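Local coordinates for protein peroxisomal acyl-CoA oxidase 1A (Solanum lycopersicum, PDB 2FON) that probably catalyses the FAD-dependent oxidation of acyl-CoA to 2-enoyl-CoA in peroxisomal beta-oxidation, passing the electrons to molecular oxygen, at residues G34-V37 against D38-K41; A88-A91 against W92-I96; I126-I129 against K130-T134; E507-S510 against A511-V515; L580-L583 against H584-G588. All blocks are in the same frame, centred on the assembly; numbering follows the deposited sequence.

Overall arrangement
All five contacts are local, each between neighbouring turns or at the end of a helix. They follow one another along the chain. Interactions 1, 2 and 3 belong to its N-terminal part, on helices 37-45, 77-97 and 118-132. Interactions 4 and 5 belong to the C-terminal part, on helix 499-521 and at the junction of helices 567-585 and 587-592. These two touch, R509 against H586, with centres about 15 Å apart. Interactions 2 and 4 lie on opposite sides of the chain's centre. In interaction 3 the A128 side chain lies about 10 Å from FAD, and in interaction 5 F581 is near the FAD-binding R352. Interactions 2 and 5 reach the second subunit.

Interaction 1: G34-V37 against D38-K41; sequences GFDV and DEMK
F35 and M40 meet as an apolar pair at the start of helix 37-45. The M40 methyl CE lies over one face of the F35 ring, offset toward the rim. This is a CH-pi contact, with CE 4.0 Å from the F35 ring centroid. M40 CE is 3.6 Å from F35 CE2, while the M40 sulfur stands obliquely to the ring in a looser Met-aromatic contact. M40 turns its chain at chi2 (75°) and again at chi3 (72°), and the second bend brings the methyl over the ring. The two side chains cross at about a right angle.

The polar part belongs to D36, the N-cap residue. Its carboxylate reaches forward to the first turn, CG anti to the backbone N (chi1 178°). D36 OD2 accepts a weak bond from D38 N at 3.1 Å and another weak one from E39 N at 3.5 Å. The other oxygen, OD1, rests beside the CG of E39. The backbone continues the pattern: M40 N donates to D36 O at 3.1 Å.

The charges here are mostly negative. D36 OD2 lies 3.9 Å from D38 OD1, with the carboxylate planes steeply turned. This repulsion is probably offset in part by the helix N-terminus, whose N-H groups point at D36. K41 NZ is hydrogen-bonded to OD1 of N627.

F35 and M40 also pack on L622 of helix 619-624, which joins this helix start to the C-terminal helices. An N-cap aspartate flanked by an apolar pair, one residue before it and one four residues after it, is the hydrophobic staple of a helix start.

Interaction 2: A88-A91 against W92-I96; sequences AAYA and WKRII
K93 N donates to A89 O at 2.9 Å, and the N-H points almost straight at the oxygen (175°). W92 N donates to A88 O at 3.0 Å. R94 N binds Y90 O at 2.8 Å, with a more bent N-H. The carbonyl of A91 is used twice. A91 O takes I95 N at 2.9 Å and, weakly, R94 N as well. Apart from that last i to i+3 bond, these are the i to i+4 bonds of helix 77-97.

The side-chain polar groups find partners beyond the two segments. R94 NH1 forms a salt bridge to E97, and the Y90 hydroxyl is hydrogen-bonded to D64. The two side chains are nevertheless close neighbours. They lie side by side and point the same way, one turn apart.

The R94 chain folds at chi2 (-60°) and chi3, which lays its aliphatic part along the tyrosine. CG sits over one face of the Y90 ring, 4.0 Å above its plane and offset toward the rim. R94 CD comes 3.9 Å from Y90 OH. The ring and guanidinium planes are only 13° apart.

Packing spreads from here. Y90 also meets the ring of F67, and A91 faces F67 and L108. A89 packs on Y669 of the second subunit. I95 lies against A105 and R109 of helix 102-112, its CG1 3.5 Å from A91 O.

The chemistry divides the work: the R94 methylenes lie against one side of the tyrosine, while its charge is met by E97 and the phenol is held by D64.

Interaction 3: I126-I129 against K130-T134; sequences IPAI and KGQGT
Q132 folds back on A128 because its CG stands anti to the carbonyl carbon (chi1 -49°) and the chain then runs on extended. This lays the glutamine along the carbonyl of the preceding turn. Its CB is 3.4 Å from A128 O, and NE2 reaches to 3.9 Å from A128 CB. The amide end is held elsewhere, with OE1 bonded to Y208.

Backbone bonds close the last turns of helix 118-132. K130 N donates to I126 O at 3.0 Å. G131 N reaches P127 O at 2.9 Å, and Q132 N reaches A128 O at the same distance. I129 O ends the series: it accepts from G133 N at 2.6 Å and weakly from Q132 N. P127 has no N-H of its own, and the helix is kinked there.

The side chain of A128 lies about 4 Å from that of Y154, a residue that binds FAD. I126 and K130 pack on helix 135-146.

G133 leaves helical geometry, and T134 then caps the next helix with its side chain. Q137 accepts from T134 N, as in a capping box. The motif is a short turn between two consecutive helices, here beside the flavin-binding region.

Interaction 4: E507-S510 against A511-V515; sequences EARS and ARMSV
A511 starts the second segment and is tied to E507: its N donates to E507 O at 2.9 Å. Its methyl group also rests near that oxygen, with A511 CB 3.4 Å from E507 O.

R512 comes next, with N bonded to A508 O at 2.7 Å. CG lies anti to the carbonyl carbon (chi1 -78°), and the chain then bends at chi2 (140°), passing along the A508 carbonyl. R512 NE ends 3.9 Å from A508 CB, so the methyl abuts the root of the guanidinium from an oblique direction. The charged end is gripped further on, NE by the carbonyl oxygen of L483 and NH1 weakly by that of T593.

M513 N donates to R509 O at 2.8 Å. The two side chains lie alongside each other and point the same way. M513 SD is 3.9 Å from R509 CG and equally far from R509 NE. The guanidinium itself is held by a salt bridge to D589 and a hydrogen bond to Q547, which should fix its position.

S514 N closes the series on S510 O at 2.8 Å. S510 turns its own OG to Y476. S514 packs on L457, M458 and I461 of helix 446-462.

Helix 499-521 is thus wedged among helices 446-462, 535-558 and 587-592. R509 is paired with D589, and R512 is held by backbone carbonyls. This is packing within the alpha-helical C-terminal part of an acyl-CoA oxidase.

Interaction 5: L580-L583 against H584-G588; sequences LFIL and HKHQG
L583 overlaps Q587 one turn on, its CD2 lying 4.0 Å from Q587 CG. The contact sits at a helix break: helix 567-585 ends here, and helix 587-592 follows after H586. L583 CG is anti to the backbone N (chi1 180°), which brings CD2 alongside the glutamine chain.

The last i to i+4 bonds of the first helix are in place. H584 N donates to L580 O at 3.1 Å. K585 N reaches F581 O at 3.0 Å. H586 N reaches I582 O, also at 3.0 Å. H586 then leaves helical geometry. The i to i+4 series stops at L583 O, where Q587 N lies close but at a poor angle. The CA of Q587 makes at most a slight CA-H...O contact with the same oxygen. Q587 N gives a weak bond to H584 O across the break.

Side chains spread round the turn. K585 runs past the F581 ring with its CD 4.3 Å from F581 CE1, in an oblique approach. F581 also packs on N351 and P355 of helix 347-380, and its side chain is about 7 Å from that of R352, which binds FAD. L583 rests on A604 of helix 598-615.

H584 NE2 is hydrogen-bonded to OE1 of E540 of the second subunit, linking this helix end to the dimer interface. H586 turns toward helix 499-521 and touches R509. Its ring meets I582 O near the ring plane, at the edge, with H586 ND1 4.0 Å from that oxygen.

Interaction 1: G34-V37 against D38-K41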
loop_
_atom_site.group_PDB
_atom_site.type_symbol
_atom_site.label_atom_id
_atom_site.label_comp_id
_atom_site.label_asym_id
_atom_site.label_seq_id
_atom_site.Cartn_x
_atom_site.Cartn_y
_atom_site.Cartn_z
ATOM N N GLY B 34 19.352 2.609 26.761
ATOM C CA GLY B 34 20.559 3.330 27.093
ATOM C C GLY B 34 20.305 4.812 26.951
ATOM O O GLY B 34 21.125 5.531 26.351
ATOM N N PHE B 35 19.153 5.253 27.489
ATOM C CA PHE B 35 18.737 6.656 27.527
ATOM C C PHE B 35 17.519 6.802 28.419
ATOM O O PHE B 35 16.917 5.809 28.832
ATOM C CB PHE B 35 18.474 7.233 26.120
ATOM C CG PHE B 35 17.195 6.732 25.457
ATOM C CD1 PHE B 35 17.212 5.645 24.619
ATOM C CD2 PHE B 35 15.977 7.358 25.684
ATOM C CE1 PHE B 35 16.027 5.188 24.004
ATOM C CE2 PHE B 35 14.810 6.903 25.092
ATOM C CZ PHE B 35 14.841 5.827 24.237
ATOM N N ASP B 36 17.172 8.064 28.694
ATOM C CA ASP B 36 16.092 8.481 29.600
ATOM C C ASP B 36 14.796 8.622 28.780
ATOM O O ASP B 36 14.689 9.501 27.933
ATOM C CB ASP B 36 16.504 9.828 30.243
ATOM C CG ASP B 36 15.434 10.422 31.199
ATOM O OD1 ASP B 36 15.685 11.537 31.733
ATOM O OD2 ASP B 36 14.348 9.806 31.424
ATOM N N VAL B 37 13.830 7.740 29.000
ATOM C CA VAL B 37 12.612 7.733 28.189
ATOM C C VAL B 37 11.744 8.945 28.531
ATOM O O VAL B 37 11.104 9.528 27.638
ATOM C CB VAL B 37 11.804 6.408 28.312
ATOM C CG1 VAL B 37 12.679 5.197 27.923
ATOM C CG2 VAL B 37 11.251 6.235 29.716
ATOM N N ASP B 38 11.759 9.339 29.811
ATOM C CA ASP B 38 10.936 10.463 30.276
ATOM C C ASP B 38 11.323 11.730 29.529
ATOM O O ASP B 38 10.455 12.515 29.110
ATOM C CB ASP B 38 11.008 10.633 31.798
ATOM C CG ASP B 38 10.421 9.398 32.567
ATOM O OD1 ASP B 38 11.158 8.747 33.359
ATOM O OD2 ASP B 38 9.223 9.061 32.376
ATOM N N GLU B 39 12.616 11.924 29.301
ATOM C CA GLU B 39 13.013 13.055 28.483
ATOM C C GLU B 39 12.719 12.841 26.994
ATOM O O GLU B 39 12.323 13.779 26.321
ATOM C CB GLU B 39 14.473 13.460 28.724
ATOM C CG GLU B 39 14.676 14.136 30.064
ATOM C CD GLU B 39 14.024 15.523 30.190
ATOM O OE1 GLU B 39 13.955 16.284 29.167
ATOM O OE2 GLU B 39 13.607 15.845 31.344
ATOM N N MET B 40 12.887 11.624 26.479
ATOM C CA MET B 40 12.515 11.398 25.086
ATOM C C MET B 40 11.047 11.719 24.819
ATOM O O MET B 40 10.714 12.371 23.826
ATOM C CB MET B 40 12.840 10.015 24.601
ATOM C CG MET B 40 12.847 9.981 23.065
ATOM S SD MET B 40 14.284 10.745 22.307
ATOM C CE MET B 40 15.525 9.549 22.691
ATOM N N LYS B 41 10.200 11.310 25.744
ATOM C CA LYS B 41 8.851 11.678 25.716
ATOM C C LYS B 41 8.771 13.173 25.461
ATOM O O LYS B 41 8.072 13.609 24.514
ATOM C CB LYS B 41 8.174 11.283 27.007
ATOM C CG LYS B 41 8.261 9.784 27.343
ATOM C CD LYS B 41 6.991 9.306 28.027
ATOM C CE LYS B 41 6.944 7.795 28.277
ATOM N NZ LYS B 41 5.817 7.479 29.209
#

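Interaction 2: A88-A91 against W92-I96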
loop_
_atom_site.group_PDB
_atom_site.type_symbol
_atom_site.label_atom_id
_atom_site.label_comp_id
_atom_site.label_asym_id
_atom_site.label_seq_id
_atom_site.Cartn_x
_atom_site.Cartn_y
_atom_site.Cartn_z
ATOM N N ALA B 88 -19.379 12.226 18.696
ATOM C CA ALA B 88 -19.182 13.637 18.378
ATOM C C ALA B 88 -19.869 14.622 19.417
ATOM O O ALA B 88 -19.231 15.580 19.928
ATOM C CB ALA B 88 -19.594 13.912 16.941
ATOM N N ALA B 89 -21.136 14.350 19.725
ATOM C CA ALA B 89 -21.854 15.028 20.767
ATOM C C ALA B 89 -21.178 14.868 22.114
ATOM O O ALA B 89 -21.020 15.864 22.878
ATOM C CB ALA B 89 -23.289 14.502 20.844
ATOM N N TYR B 90 -20.798 13.632 22.448
ATOM C CA TYR B 90 -20.304 13.403 23.814
ATOM C C TYR B 90 -19.021 14.208 24.008
ATOM O O TYR B 90 -18.854 14.885 25.023
ATOM C CB TYR B 90 -20.164 11.915 24.148
ATOM C CG TYR B 90 -19.603 11.643 25.514
ATOM C CD1 TYR B 90 -20.343 11.907 26.647
ATOM C CD2 TYR B 90 -18.325 11.138 25.677
ATOM C CE1 TYR B 90 -19.844 11.701 27.903
ATOM C CE2 TYR B 90 -17.813 10.891 26.917
ATOM C CZ TYR B 90 -18.585 11.182 28.051
ATOM O OH TYR B 90 -18.098 10.960 29.340
ATOM N N ALA B 91 -18.142 14.169 23.021
ATOM C CA ALA B 91 -16.927 14.948 23.029
ATOM C C ALA B 91 -17.210 16.444 23.152
ATOM O O ALA B 91 -16.594 17.111 23.954
ATOM C CB ALA B 91 -16.108 14.651 21.778
ATOM N N TRP B 92 -18.149 16.987 22.388
ATOM C CA TRP B 92 -18.459 18.403 22.531
ATOM C C TRP B 92 -18.794 18.655 24.007
ATOM O O TRP B 92 -18.177 19.472 24.669
ATOM C CB TRP B 92 -19.588 18.828 21.582
ATOM C CG TRP B 92 -19.955 20.284 21.622
ATOM C CD1 TRP B 92 -21.199 20.802 21.884
ATOM C CD2 TRP B 92 -19.081 21.423 21.438
ATOM N NE1 TRP B 92 -21.156 22.199 21.881
ATOM C CE2 TRP B 92 -19.874 22.600 21.613
ATOM C CE3 TRP B 92 -17.713 21.568 21.176
ATOM C CZ2 TRP B 92 -19.342 23.880 21.504
ATOM C CZ3 TRP B 92 -17.195 22.845 21.024
ATOM C CH2 TRP B 92 -18.006 23.983 21.185
ATOM N N LYS B 93 -19.720 17.881 24.534
ATOM C CA LYS B 93 -20.061 17.937 25.932
ATOM C C LYS B 93 -18.843 17.803 26.873
ATOM O O LYS B 93 -18.850 18.425 27.980
ATOM C CB LYS B 93 -21.091 16.855 26.234
ATOM C CG LYS B 93 -21.724 16.908 27.567
ATOM C CD LYS B 93 -22.753 15.765 27.790
ATOM C CE LYS B 93 -22.521 15.123 29.202
ATOM N NZ LYS B 93 -23.759 14.569 29.852
ATOM N N ARG B 94 -17.793 17.046 26.548
ATOM C CA ARG B 94 -16.690 17.081 27.513
ATOM C C ARG B 94 -15.877 18.354 27.337
ATOM O O ARG B 94 -15.308 18.885 28.348
ATOM C CB ARG B 94 -15.763 15.910 27.431
ATOM C CG ARG B 94 -16.393 14.646 27.712
ATOM C CD ARG B 94 -16.951 14.664 29.075
ATOM N NE ARG B 94 -15.944 14.430 30.118
ATOM C CZ ARG B 94 -16.139 14.795 31.397
ATOM N NH1 ARG B 94 -17.292 15.405 31.738
ATOM N NH2 ARG B 94 -15.214 14.567 32.334
ATOM N N ILE B 95 -15.804 18.858 26.088
ATOM C CA ILE B 95 -15.085 20.100 25.864
ATOM C C ILE B 95 -15.694 21.218 26.715
ATOM O O ILE B 95 -14.984 22.038 27.314
ATOM C CB ILE B 95 -15.041 20.472 24.417
ATOM C CG1 ILE B 95 -14.049 19.558 23.682
ATOM C CG2 ILE B 95 -14.580 21.914 24.243
ATOM C CD1 ILE B 95 -14.280 19.453 22.186
ATOM N N ILE B 96 -17.017 21.232 26.816
ATOM C CA ILE B 96 -17.663 22.256 27.562
ATOM C C ILE B 96 -17.449 22.009 29.033
ATOM O O ILE B 96 -16.827 22.817 29.722
ATOM C CB ILE B 96 -19.144 22.285 27.243
ATOM C CG1 ILE B 96 -19.383 22.632 25.764
ATOM C CG2 ILE B 96 -19.872 23.275 28.130
ATOM C CD1 ILE B 96 -18.945 24.036 25.350
#

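Interaction 3: I126-I129 against K130-T134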
loop_
_atom_site.group_PDB
_atom_site.type_symbol
_atom_site.label_atom_id
_atom_site.label_comp_id
_atom_site.label_asym_id
_atom_site.label_seq_id
_atom_site.Cartn_x
_atom_site.Cartn_y
_atom_site.Cartn_z
ATOM N N ILE B 126 -14.260 26.918 9.796
ATOM C CA ILE B 126 -13.869 28.080 10.532
ATOM C C ILE B 126 -12.624 28.751 9.927
ATOM O O ILE B 126 -12.644 29.962 9.702
ATOM C CB ILE B 126 -13.631 27.734 11.948
ATOM C CG1 ILE B 126 -14.964 27.292 12.558
ATOM C CG2 ILE B 126 -12.956 28.934 12.660
ATOM C CD1 ILE B 126 -15.037 27.370 14.093
ATOM N N PRO B 127 -11.518 28.002 9.710
ATOM C CA PRO B 127 -10.378 28.711 9.073
ATOM C C PRO B 127 -10.673 29.468 7.775
ATOM O O PRO B 127 -10.067 30.516 7.519
ATOM C CB PRO B 127 -9.306 27.626 8.918
ATOM C CG PRO B 127 -9.619 26.692 10.079
ATOM C CD PRO B 127 -11.138 26.642 10.130
ATOM N N ALA B 128 -11.636 29.008 7.009
ATOM C CA ALA B 128 -11.974 29.732 5.775
ATOM C C ALA B 128 -12.667 31.060 6.050
ATOM O O ALA B 128 -12.389 32.074 5.389
ATOM C CB ALA B 128 -12.816 28.871 4.813
ATOM N N ILE B 129 -13.559 31.073 7.023
ATOM C CA ILE B 129 -14.200 32.320 7.370
ATOM C C ILE B 129 -13.193 33.326 7.951
ATOM O O ILE B 129 -13.108 34.476 7.472
ATOM C CB ILE B 129 -15.405 32.083 8.271
ATOM C CG1 ILE B 129 -16.405 31.207 7.491
ATOM C CG2 ILE B 129 -16.010 33.413 8.666
ATOM C CD1 ILE B 129 -17.605 30.725 8.280
ATOM N N LYS B 130 -12.412 32.860 8.943
ATOM C CA LYS B 130 -11.318 33.622 9.535
ATOM C C LYS B 130 -10.394 34.262 8.508
ATOM O O LYS B 130 -10.224 35.468 8.485
ATOM C CB LYS B 130 -10.537 32.778 10.533
ATOM C CG LYS B 130 -10.874 33.227 11.954
ATOM C CD LYS B 130 -10.058 32.583 13.045
ATOM C CE LYS B 130 -10.018 33.569 14.232
ATOM N NZ LYS B 130 -8.952 33.308 15.268
ATOM N N GLY B 131 -9.849 33.447 7.623
ATOM C CA GLY B 131 -8.973 33.928 6.582
ATOM C C GLY B 131 -9.636 34.750 5.511
ATOM O O GLY B 131 -8.973 35.592 4.908
ATOM N N GLN B 132 -10.920 34.537 5.232
ATOM C CA GLN B 132 -11.447 35.202 4.042
ATOM C C GLN B 132 -12.690 36.053 4.253
ATOM O O GLN B 132 -13.210 36.630 3.290
ATOM C CB GLN B 132 -11.696 34.213 2.893
ATOM C CG GLN B 132 -10.584 33.272 2.549
ATOM C CD GLN B 132 -11.069 32.008 1.852
ATOM O OE1 GLN B 132 -11.827 32.066 0.871
ATOM N NE2 GLN B 132 -10.633 30.868 2.339
ATOM N N GLY B 133 -13.202 36.119 5.474
ATOM C CA GLY B 133 -14.356 36.990 5.715
ATOM C C GLY B 133 -13.861 38.353 6.155
ATOM O O GLY B 133 -12.768 38.454 6.701
ATOM N N THR B 134 -14.660 39.395 5.949
ATOM C CA THR B 134 -14.330 40.737 6.434
ATOM C C THR B 134 -14.387 40.758 7.960
ATOM O O THR B 134 -14.836 39.787 8.577
ATOM C CB THR B 134 -15.379 41.744 5.998
ATOM O OG1 THR B 134 -16.663 41.255 6.418
ATOM C CG2 THR B 134 -15.357 42.001 4.462
#

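Interaction 4: E507-S510 against A511-V515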
loop_
_atom_site.group_PDB
_atom_site.type_symbol
_atom_site.label_atom_id
_atom_site.label_comp_id
_atom_site.label_asym_id
_atom_site.label_seq_id
_atom_site.Cartn_x
_atom_site.Cartn_y
_atom_site.Cartn_z
ATOM N N GLU B 507 23.386 18.296 -0.530
ATOM C CA GLU B 507 23.424 19.562 -1.241
ATOM C C GLU B 507 23.936 19.343 -2.644
ATOM O O GLU B 507 23.320 19.790 -3.608
ATOM C CB GLU B 507 24.300 20.557 -0.491
ATOM C CG GLU B 507 23.615 21.161 0.748
ATOM C CD GLU B 507 24.426 22.263 1.455
ATOM O OE1 GLU B 507 23.834 22.969 2.288
ATOM O OE2 GLU B 507 25.648 22.447 1.214
ATOM N N ALA B 508 25.034 18.603 -2.762
ATOM C CA ALA B 508 25.651 18.346 -4.066
ATOM C C ALA B 508 24.652 17.647 -4.966
ATOM O O ALA B 508 24.289 18.150 -6.032
ATOM C CB ALA B 508 26.904 17.511 -3.911
ATOM N N ARG B 509 24.179 16.505 -4.495
ATOM C CA ARG B 509 23.192 15.739 -5.196
ATOM C C ARG B 509 22.053 16.610 -5.761
ATOM O O ARG B 509 21.684 16.495 -6.942
ATOM C CB ARG B 509 22.616 14.699 -4.252
ATOM C CG ARG B 509 21.463 13.921 -4.874
ATOM C CD ARG B 509 20.461 13.610 -3.843
ATOM N NE ARG B 509 19.491 12.640 -4.281
ATOM C CZ ARG B 509 18.422 12.337 -3.543
ATOM N NH1 ARG B 509 18.266 12.922 -2.356
ATOM N NH2 ARG B 509 17.508 11.460 -3.979
ATOM N N SER B 510 21.487 17.461 -4.908
ATOM C CA SER B 510 20.341 18.236 -5.301
ATOM C C SER B 510 20.741 19.305 -6.325
ATOM O O SER B 510 20.143 19.409 -7.408
ATOM C CB SER B 510 19.654 18.820 -4.066
ATOM O OG SER B 510 18.622 19.710 -4.451
ATOM N N ALA B 511 21.782 20.064 -6.004
ATOM C CA ALA B 511 22.325 21.033 -6.959
ATOM C C ALA B 511 22.561 20.344 -8.272
ATOM O O ALA B 511 22.030 20.744 -9.296
ATOM C CB ALA B 511 23.605 21.652 -6.446
ATOM N N ARG B 512 23.332 19.273 -8.246
ATOM C CA ARG B 512 23.630 18.605 -9.489
ATOM C C ARG B 512 22.352 18.188 -10.200
ATOM O O ARG B 512 22.192 18.491 -11.361
ATOM C CB ARG B 512 24.562 17.447 -9.262
ATOM C CG ARG B 512 25.963 17.876 -9.081
ATOM C CD ARG B 512 26.606 17.068 -7.997
ATOM N NE ARG B 512 27.944 17.563 -7.703
ATOM C CZ ARG B 512 29.053 16.954 -8.103
ATOM N NH1 ARG B 512 28.969 15.817 -8.799
ATOM N NH2 ARG B 512 30.241 17.471 -7.795
ATOM N N MET B 513 21.410 17.572 -9.501
ATOM C CA MET B 513 20.196 17.118 -10.182
ATOM C C MET B 513 19.375 18.248 -10.781
ATOM O O MET B 513 18.955 18.170 -11.951
ATOM C CB MET B 513 19.350 16.197 -9.321
ATOM C CG MET B 513 19.873 14.793 -9.315
ATOM S SD MET B 513 19.072 13.864 -8.008
ATOM C CE MET B 513 17.433 13.539 -8.715
ATOM N N SER B 514 19.198 19.316 -10.001
ATOM C CA SER B 514 18.505 20.498 -10.506
ATOM C C SER B 514 19.229 21.164 -11.664
ATOM O O SER B 514 18.595 21.549 -12.623
ATOM C CB SER B 514 18.252 21.487 -9.400
ATOM O OG SER B 514 17.131 21.054 -8.673
ATOM N N VAL B 515 20.548 21.260 -11.593
ATOM C CA VAL B 515 21.313 21.814 -12.696
ATOM C C VAL B 515 21.081 21.001 -13.958
ATOM O O VAL B 515 20.793 21.536 -15.019
ATOM C CB VAL B 515 22.836 21.907 -12.343
ATOM C CG1 VAL B 515 23.713 22.004 -13.589
ATOM C CG2 VAL B 515 23.087 23.113 -11.415
#

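Interaction 5: L580-L583 against H584-G588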
loop_
_atom_site.group_PDB
_atom_site.type_symbol
_atom_site.label_atom_id
_atom_site.label_comp_id
_atom_site.label_asym_id
_atom_site.label_seq_id
_atom_site.Cartn_x
_atom_site.Cartn_y
_atom_site.Cartn_z
ATOM N N LEU B 580 21.388 8.098 5.755
ATOM C CA LEU B 580 22.112 7.052 5.053
ATOM C C LEU B 580 21.195 6.031 4.444
ATOM O O LEU B 580 21.544 5.393 3.461
ATOM C CB LEU B 580 23.161 6.410 5.947
ATOM C CG LEU B 580 24.165 7.483 6.394
ATOM C CD1 LEU B 580 25.172 6.900 7.300
ATOM C CD2 LEU B 580 24.841 8.200 5.206
ATOM N N PHE B 581 19.988 5.882 4.974
ATOM C CA PHE B 581 19.047 4.966 4.313
ATOM C C PHE B 581 18.713 5.562 2.989
ATOM O O PHE B 581 18.639 4.857 1.992
ATOM C CB PHE B 581 17.735 4.762 5.070
ATOM C CG PHE B 581 16.740 3.941 4.306
ATOM C CD1 PHE B 581 15.726 4.548 3.574
ATOM C CD2 PHE B 581 16.837 2.550 4.282
ATOM C CE1 PHE B 581 14.787 3.759 2.829
ATOM C CE2 PHE B 581 15.894 1.754 3.582
ATOM C CZ PHE B 581 14.873 2.362 2.851
ATOM N N ILE B 582 18.494 6.867 3.009
ATOM C CA ILE B 582 18.065 7.564 1.847
ATOM C C ILE B 582 19.234 7.508 0.841
ATOM O O ILE B 582 19.037 7.212 -0.368
ATOM C CB ILE B 582 17.654 9.015 2.198
ATOM C CG1 ILE B 582 16.409 9.063 3.106
ATOM C CG2 ILE B 582 17.363 9.794 0.949
ATOM C CD1 ILE B 582 15.040 8.421 2.494
ATOM N N LEU B 583 20.452 7.748 1.340
ATOM C CA LEU B 583 21.597 7.792 0.451
ATOM C C LEU B 583 21.747 6.472 -0.298
ATOM O O LEU B 583 22.069 6.479 -1.477
ATOM C CB LEU B 583 22.869 8.170 1.188
ATOM C CG LEU B 583 24.151 8.240 0.347
ATOM C CD1 LEU B 583 25.116 9.310 0.861
ATOM C CD2 LEU B 583 24.854 6.864 0.230
ATOM N N HIS B 584 21.498 5.343 0.373
ATOM C CA HIS B 584 21.603 4.021 -0.286
ATOM C C HIS B 584 20.446 3.792 -1.281
ATOM O O HIS B 584 20.658 3.246 -2.354
ATOM C CB HIS B 584 21.659 2.907 0.768
ATOM C CG HIS B 584 21.786 1.530 0.200
ATOM N ND1 HIS B 584 23.008 0.958 -0.101
ATOM C CD2 HIS B 584 20.847 0.594 -0.101
ATOM C CE1 HIS B 584 22.822 -0.264 -0.574
ATOM N NE2 HIS B 584 21.522 -0.515 -0.575
ATOM N N LYS B 585 19.234 4.208 -0.917
ATOM C CA LYS B 585 18.102 3.956 -1.720
ATOM C C LYS B 585 18.275 4.667 -3.064
ATOM O O LYS B 585 18.001 4.107 -4.126
ATOM C CB LYS B 585 16.909 4.491 -0.945
ATOM C CG LYS B 585 15.679 4.872 -1.724
ATOM C CD LYS B 585 14.609 3.970 -1.430
ATOM C CE LYS B 585 13.353 4.320 -2.139
ATOM N NZ LYS B 585 12.480 4.861 -1.089
ATOM N N HIS B 586 18.746 5.910 -3.012
ATOM C CA HIS B 586 18.884 6.712 -4.188
ATOM C C HIS B 586 20.381 6.770 -4.511
ATOM O O HIS B 586 20.923 7.779 -5.017
ATOM C CB HIS B 586 18.324 8.098 -3.914
ATOM C CG HIS B 586 16.827 8.195 -3.965
ATOM N ND1 HIS B 586 16.039 8.228 -2.833
ATOM C CD2 HIS B 586 15.974 8.343 -5.011
ATOM C CE1 HIS B 586 14.765 8.341 -3.178
ATOM N NE2 HIS B 586 14.700 8.390 -4.494
ATOM N N GLN B 587 21.083 5.679 -4.249
ATOM C CA GLN B 587 22.535 5.727 -4.434
ATOM C C GLN B 587 23.019 6.196 -5.800
ATOM O O GLN B 587 24.077 6.776 -5.920
ATOM C CB GLN B 587 23.179 4.410 -4.090
ATOM C CG GLN B 587 24.240 4.601 -3.058
ATOM C CD GLN B 587 25.295 3.575 -3.165
ATOM O OE1 GLN B 587 25.562 3.086 -4.248
ATOM N NE2 GLN B 587 25.898 3.210 -2.038
ATOM N N GLY B 588 22.247 5.957 -6.840
ATOM C CA GLY B 588 22.704 6.398 -8.132
ATOM C C GLY B 588 22.806 7.903 -8.147
ATOM O O GLY B 588 23.735 8.454 -8.719
#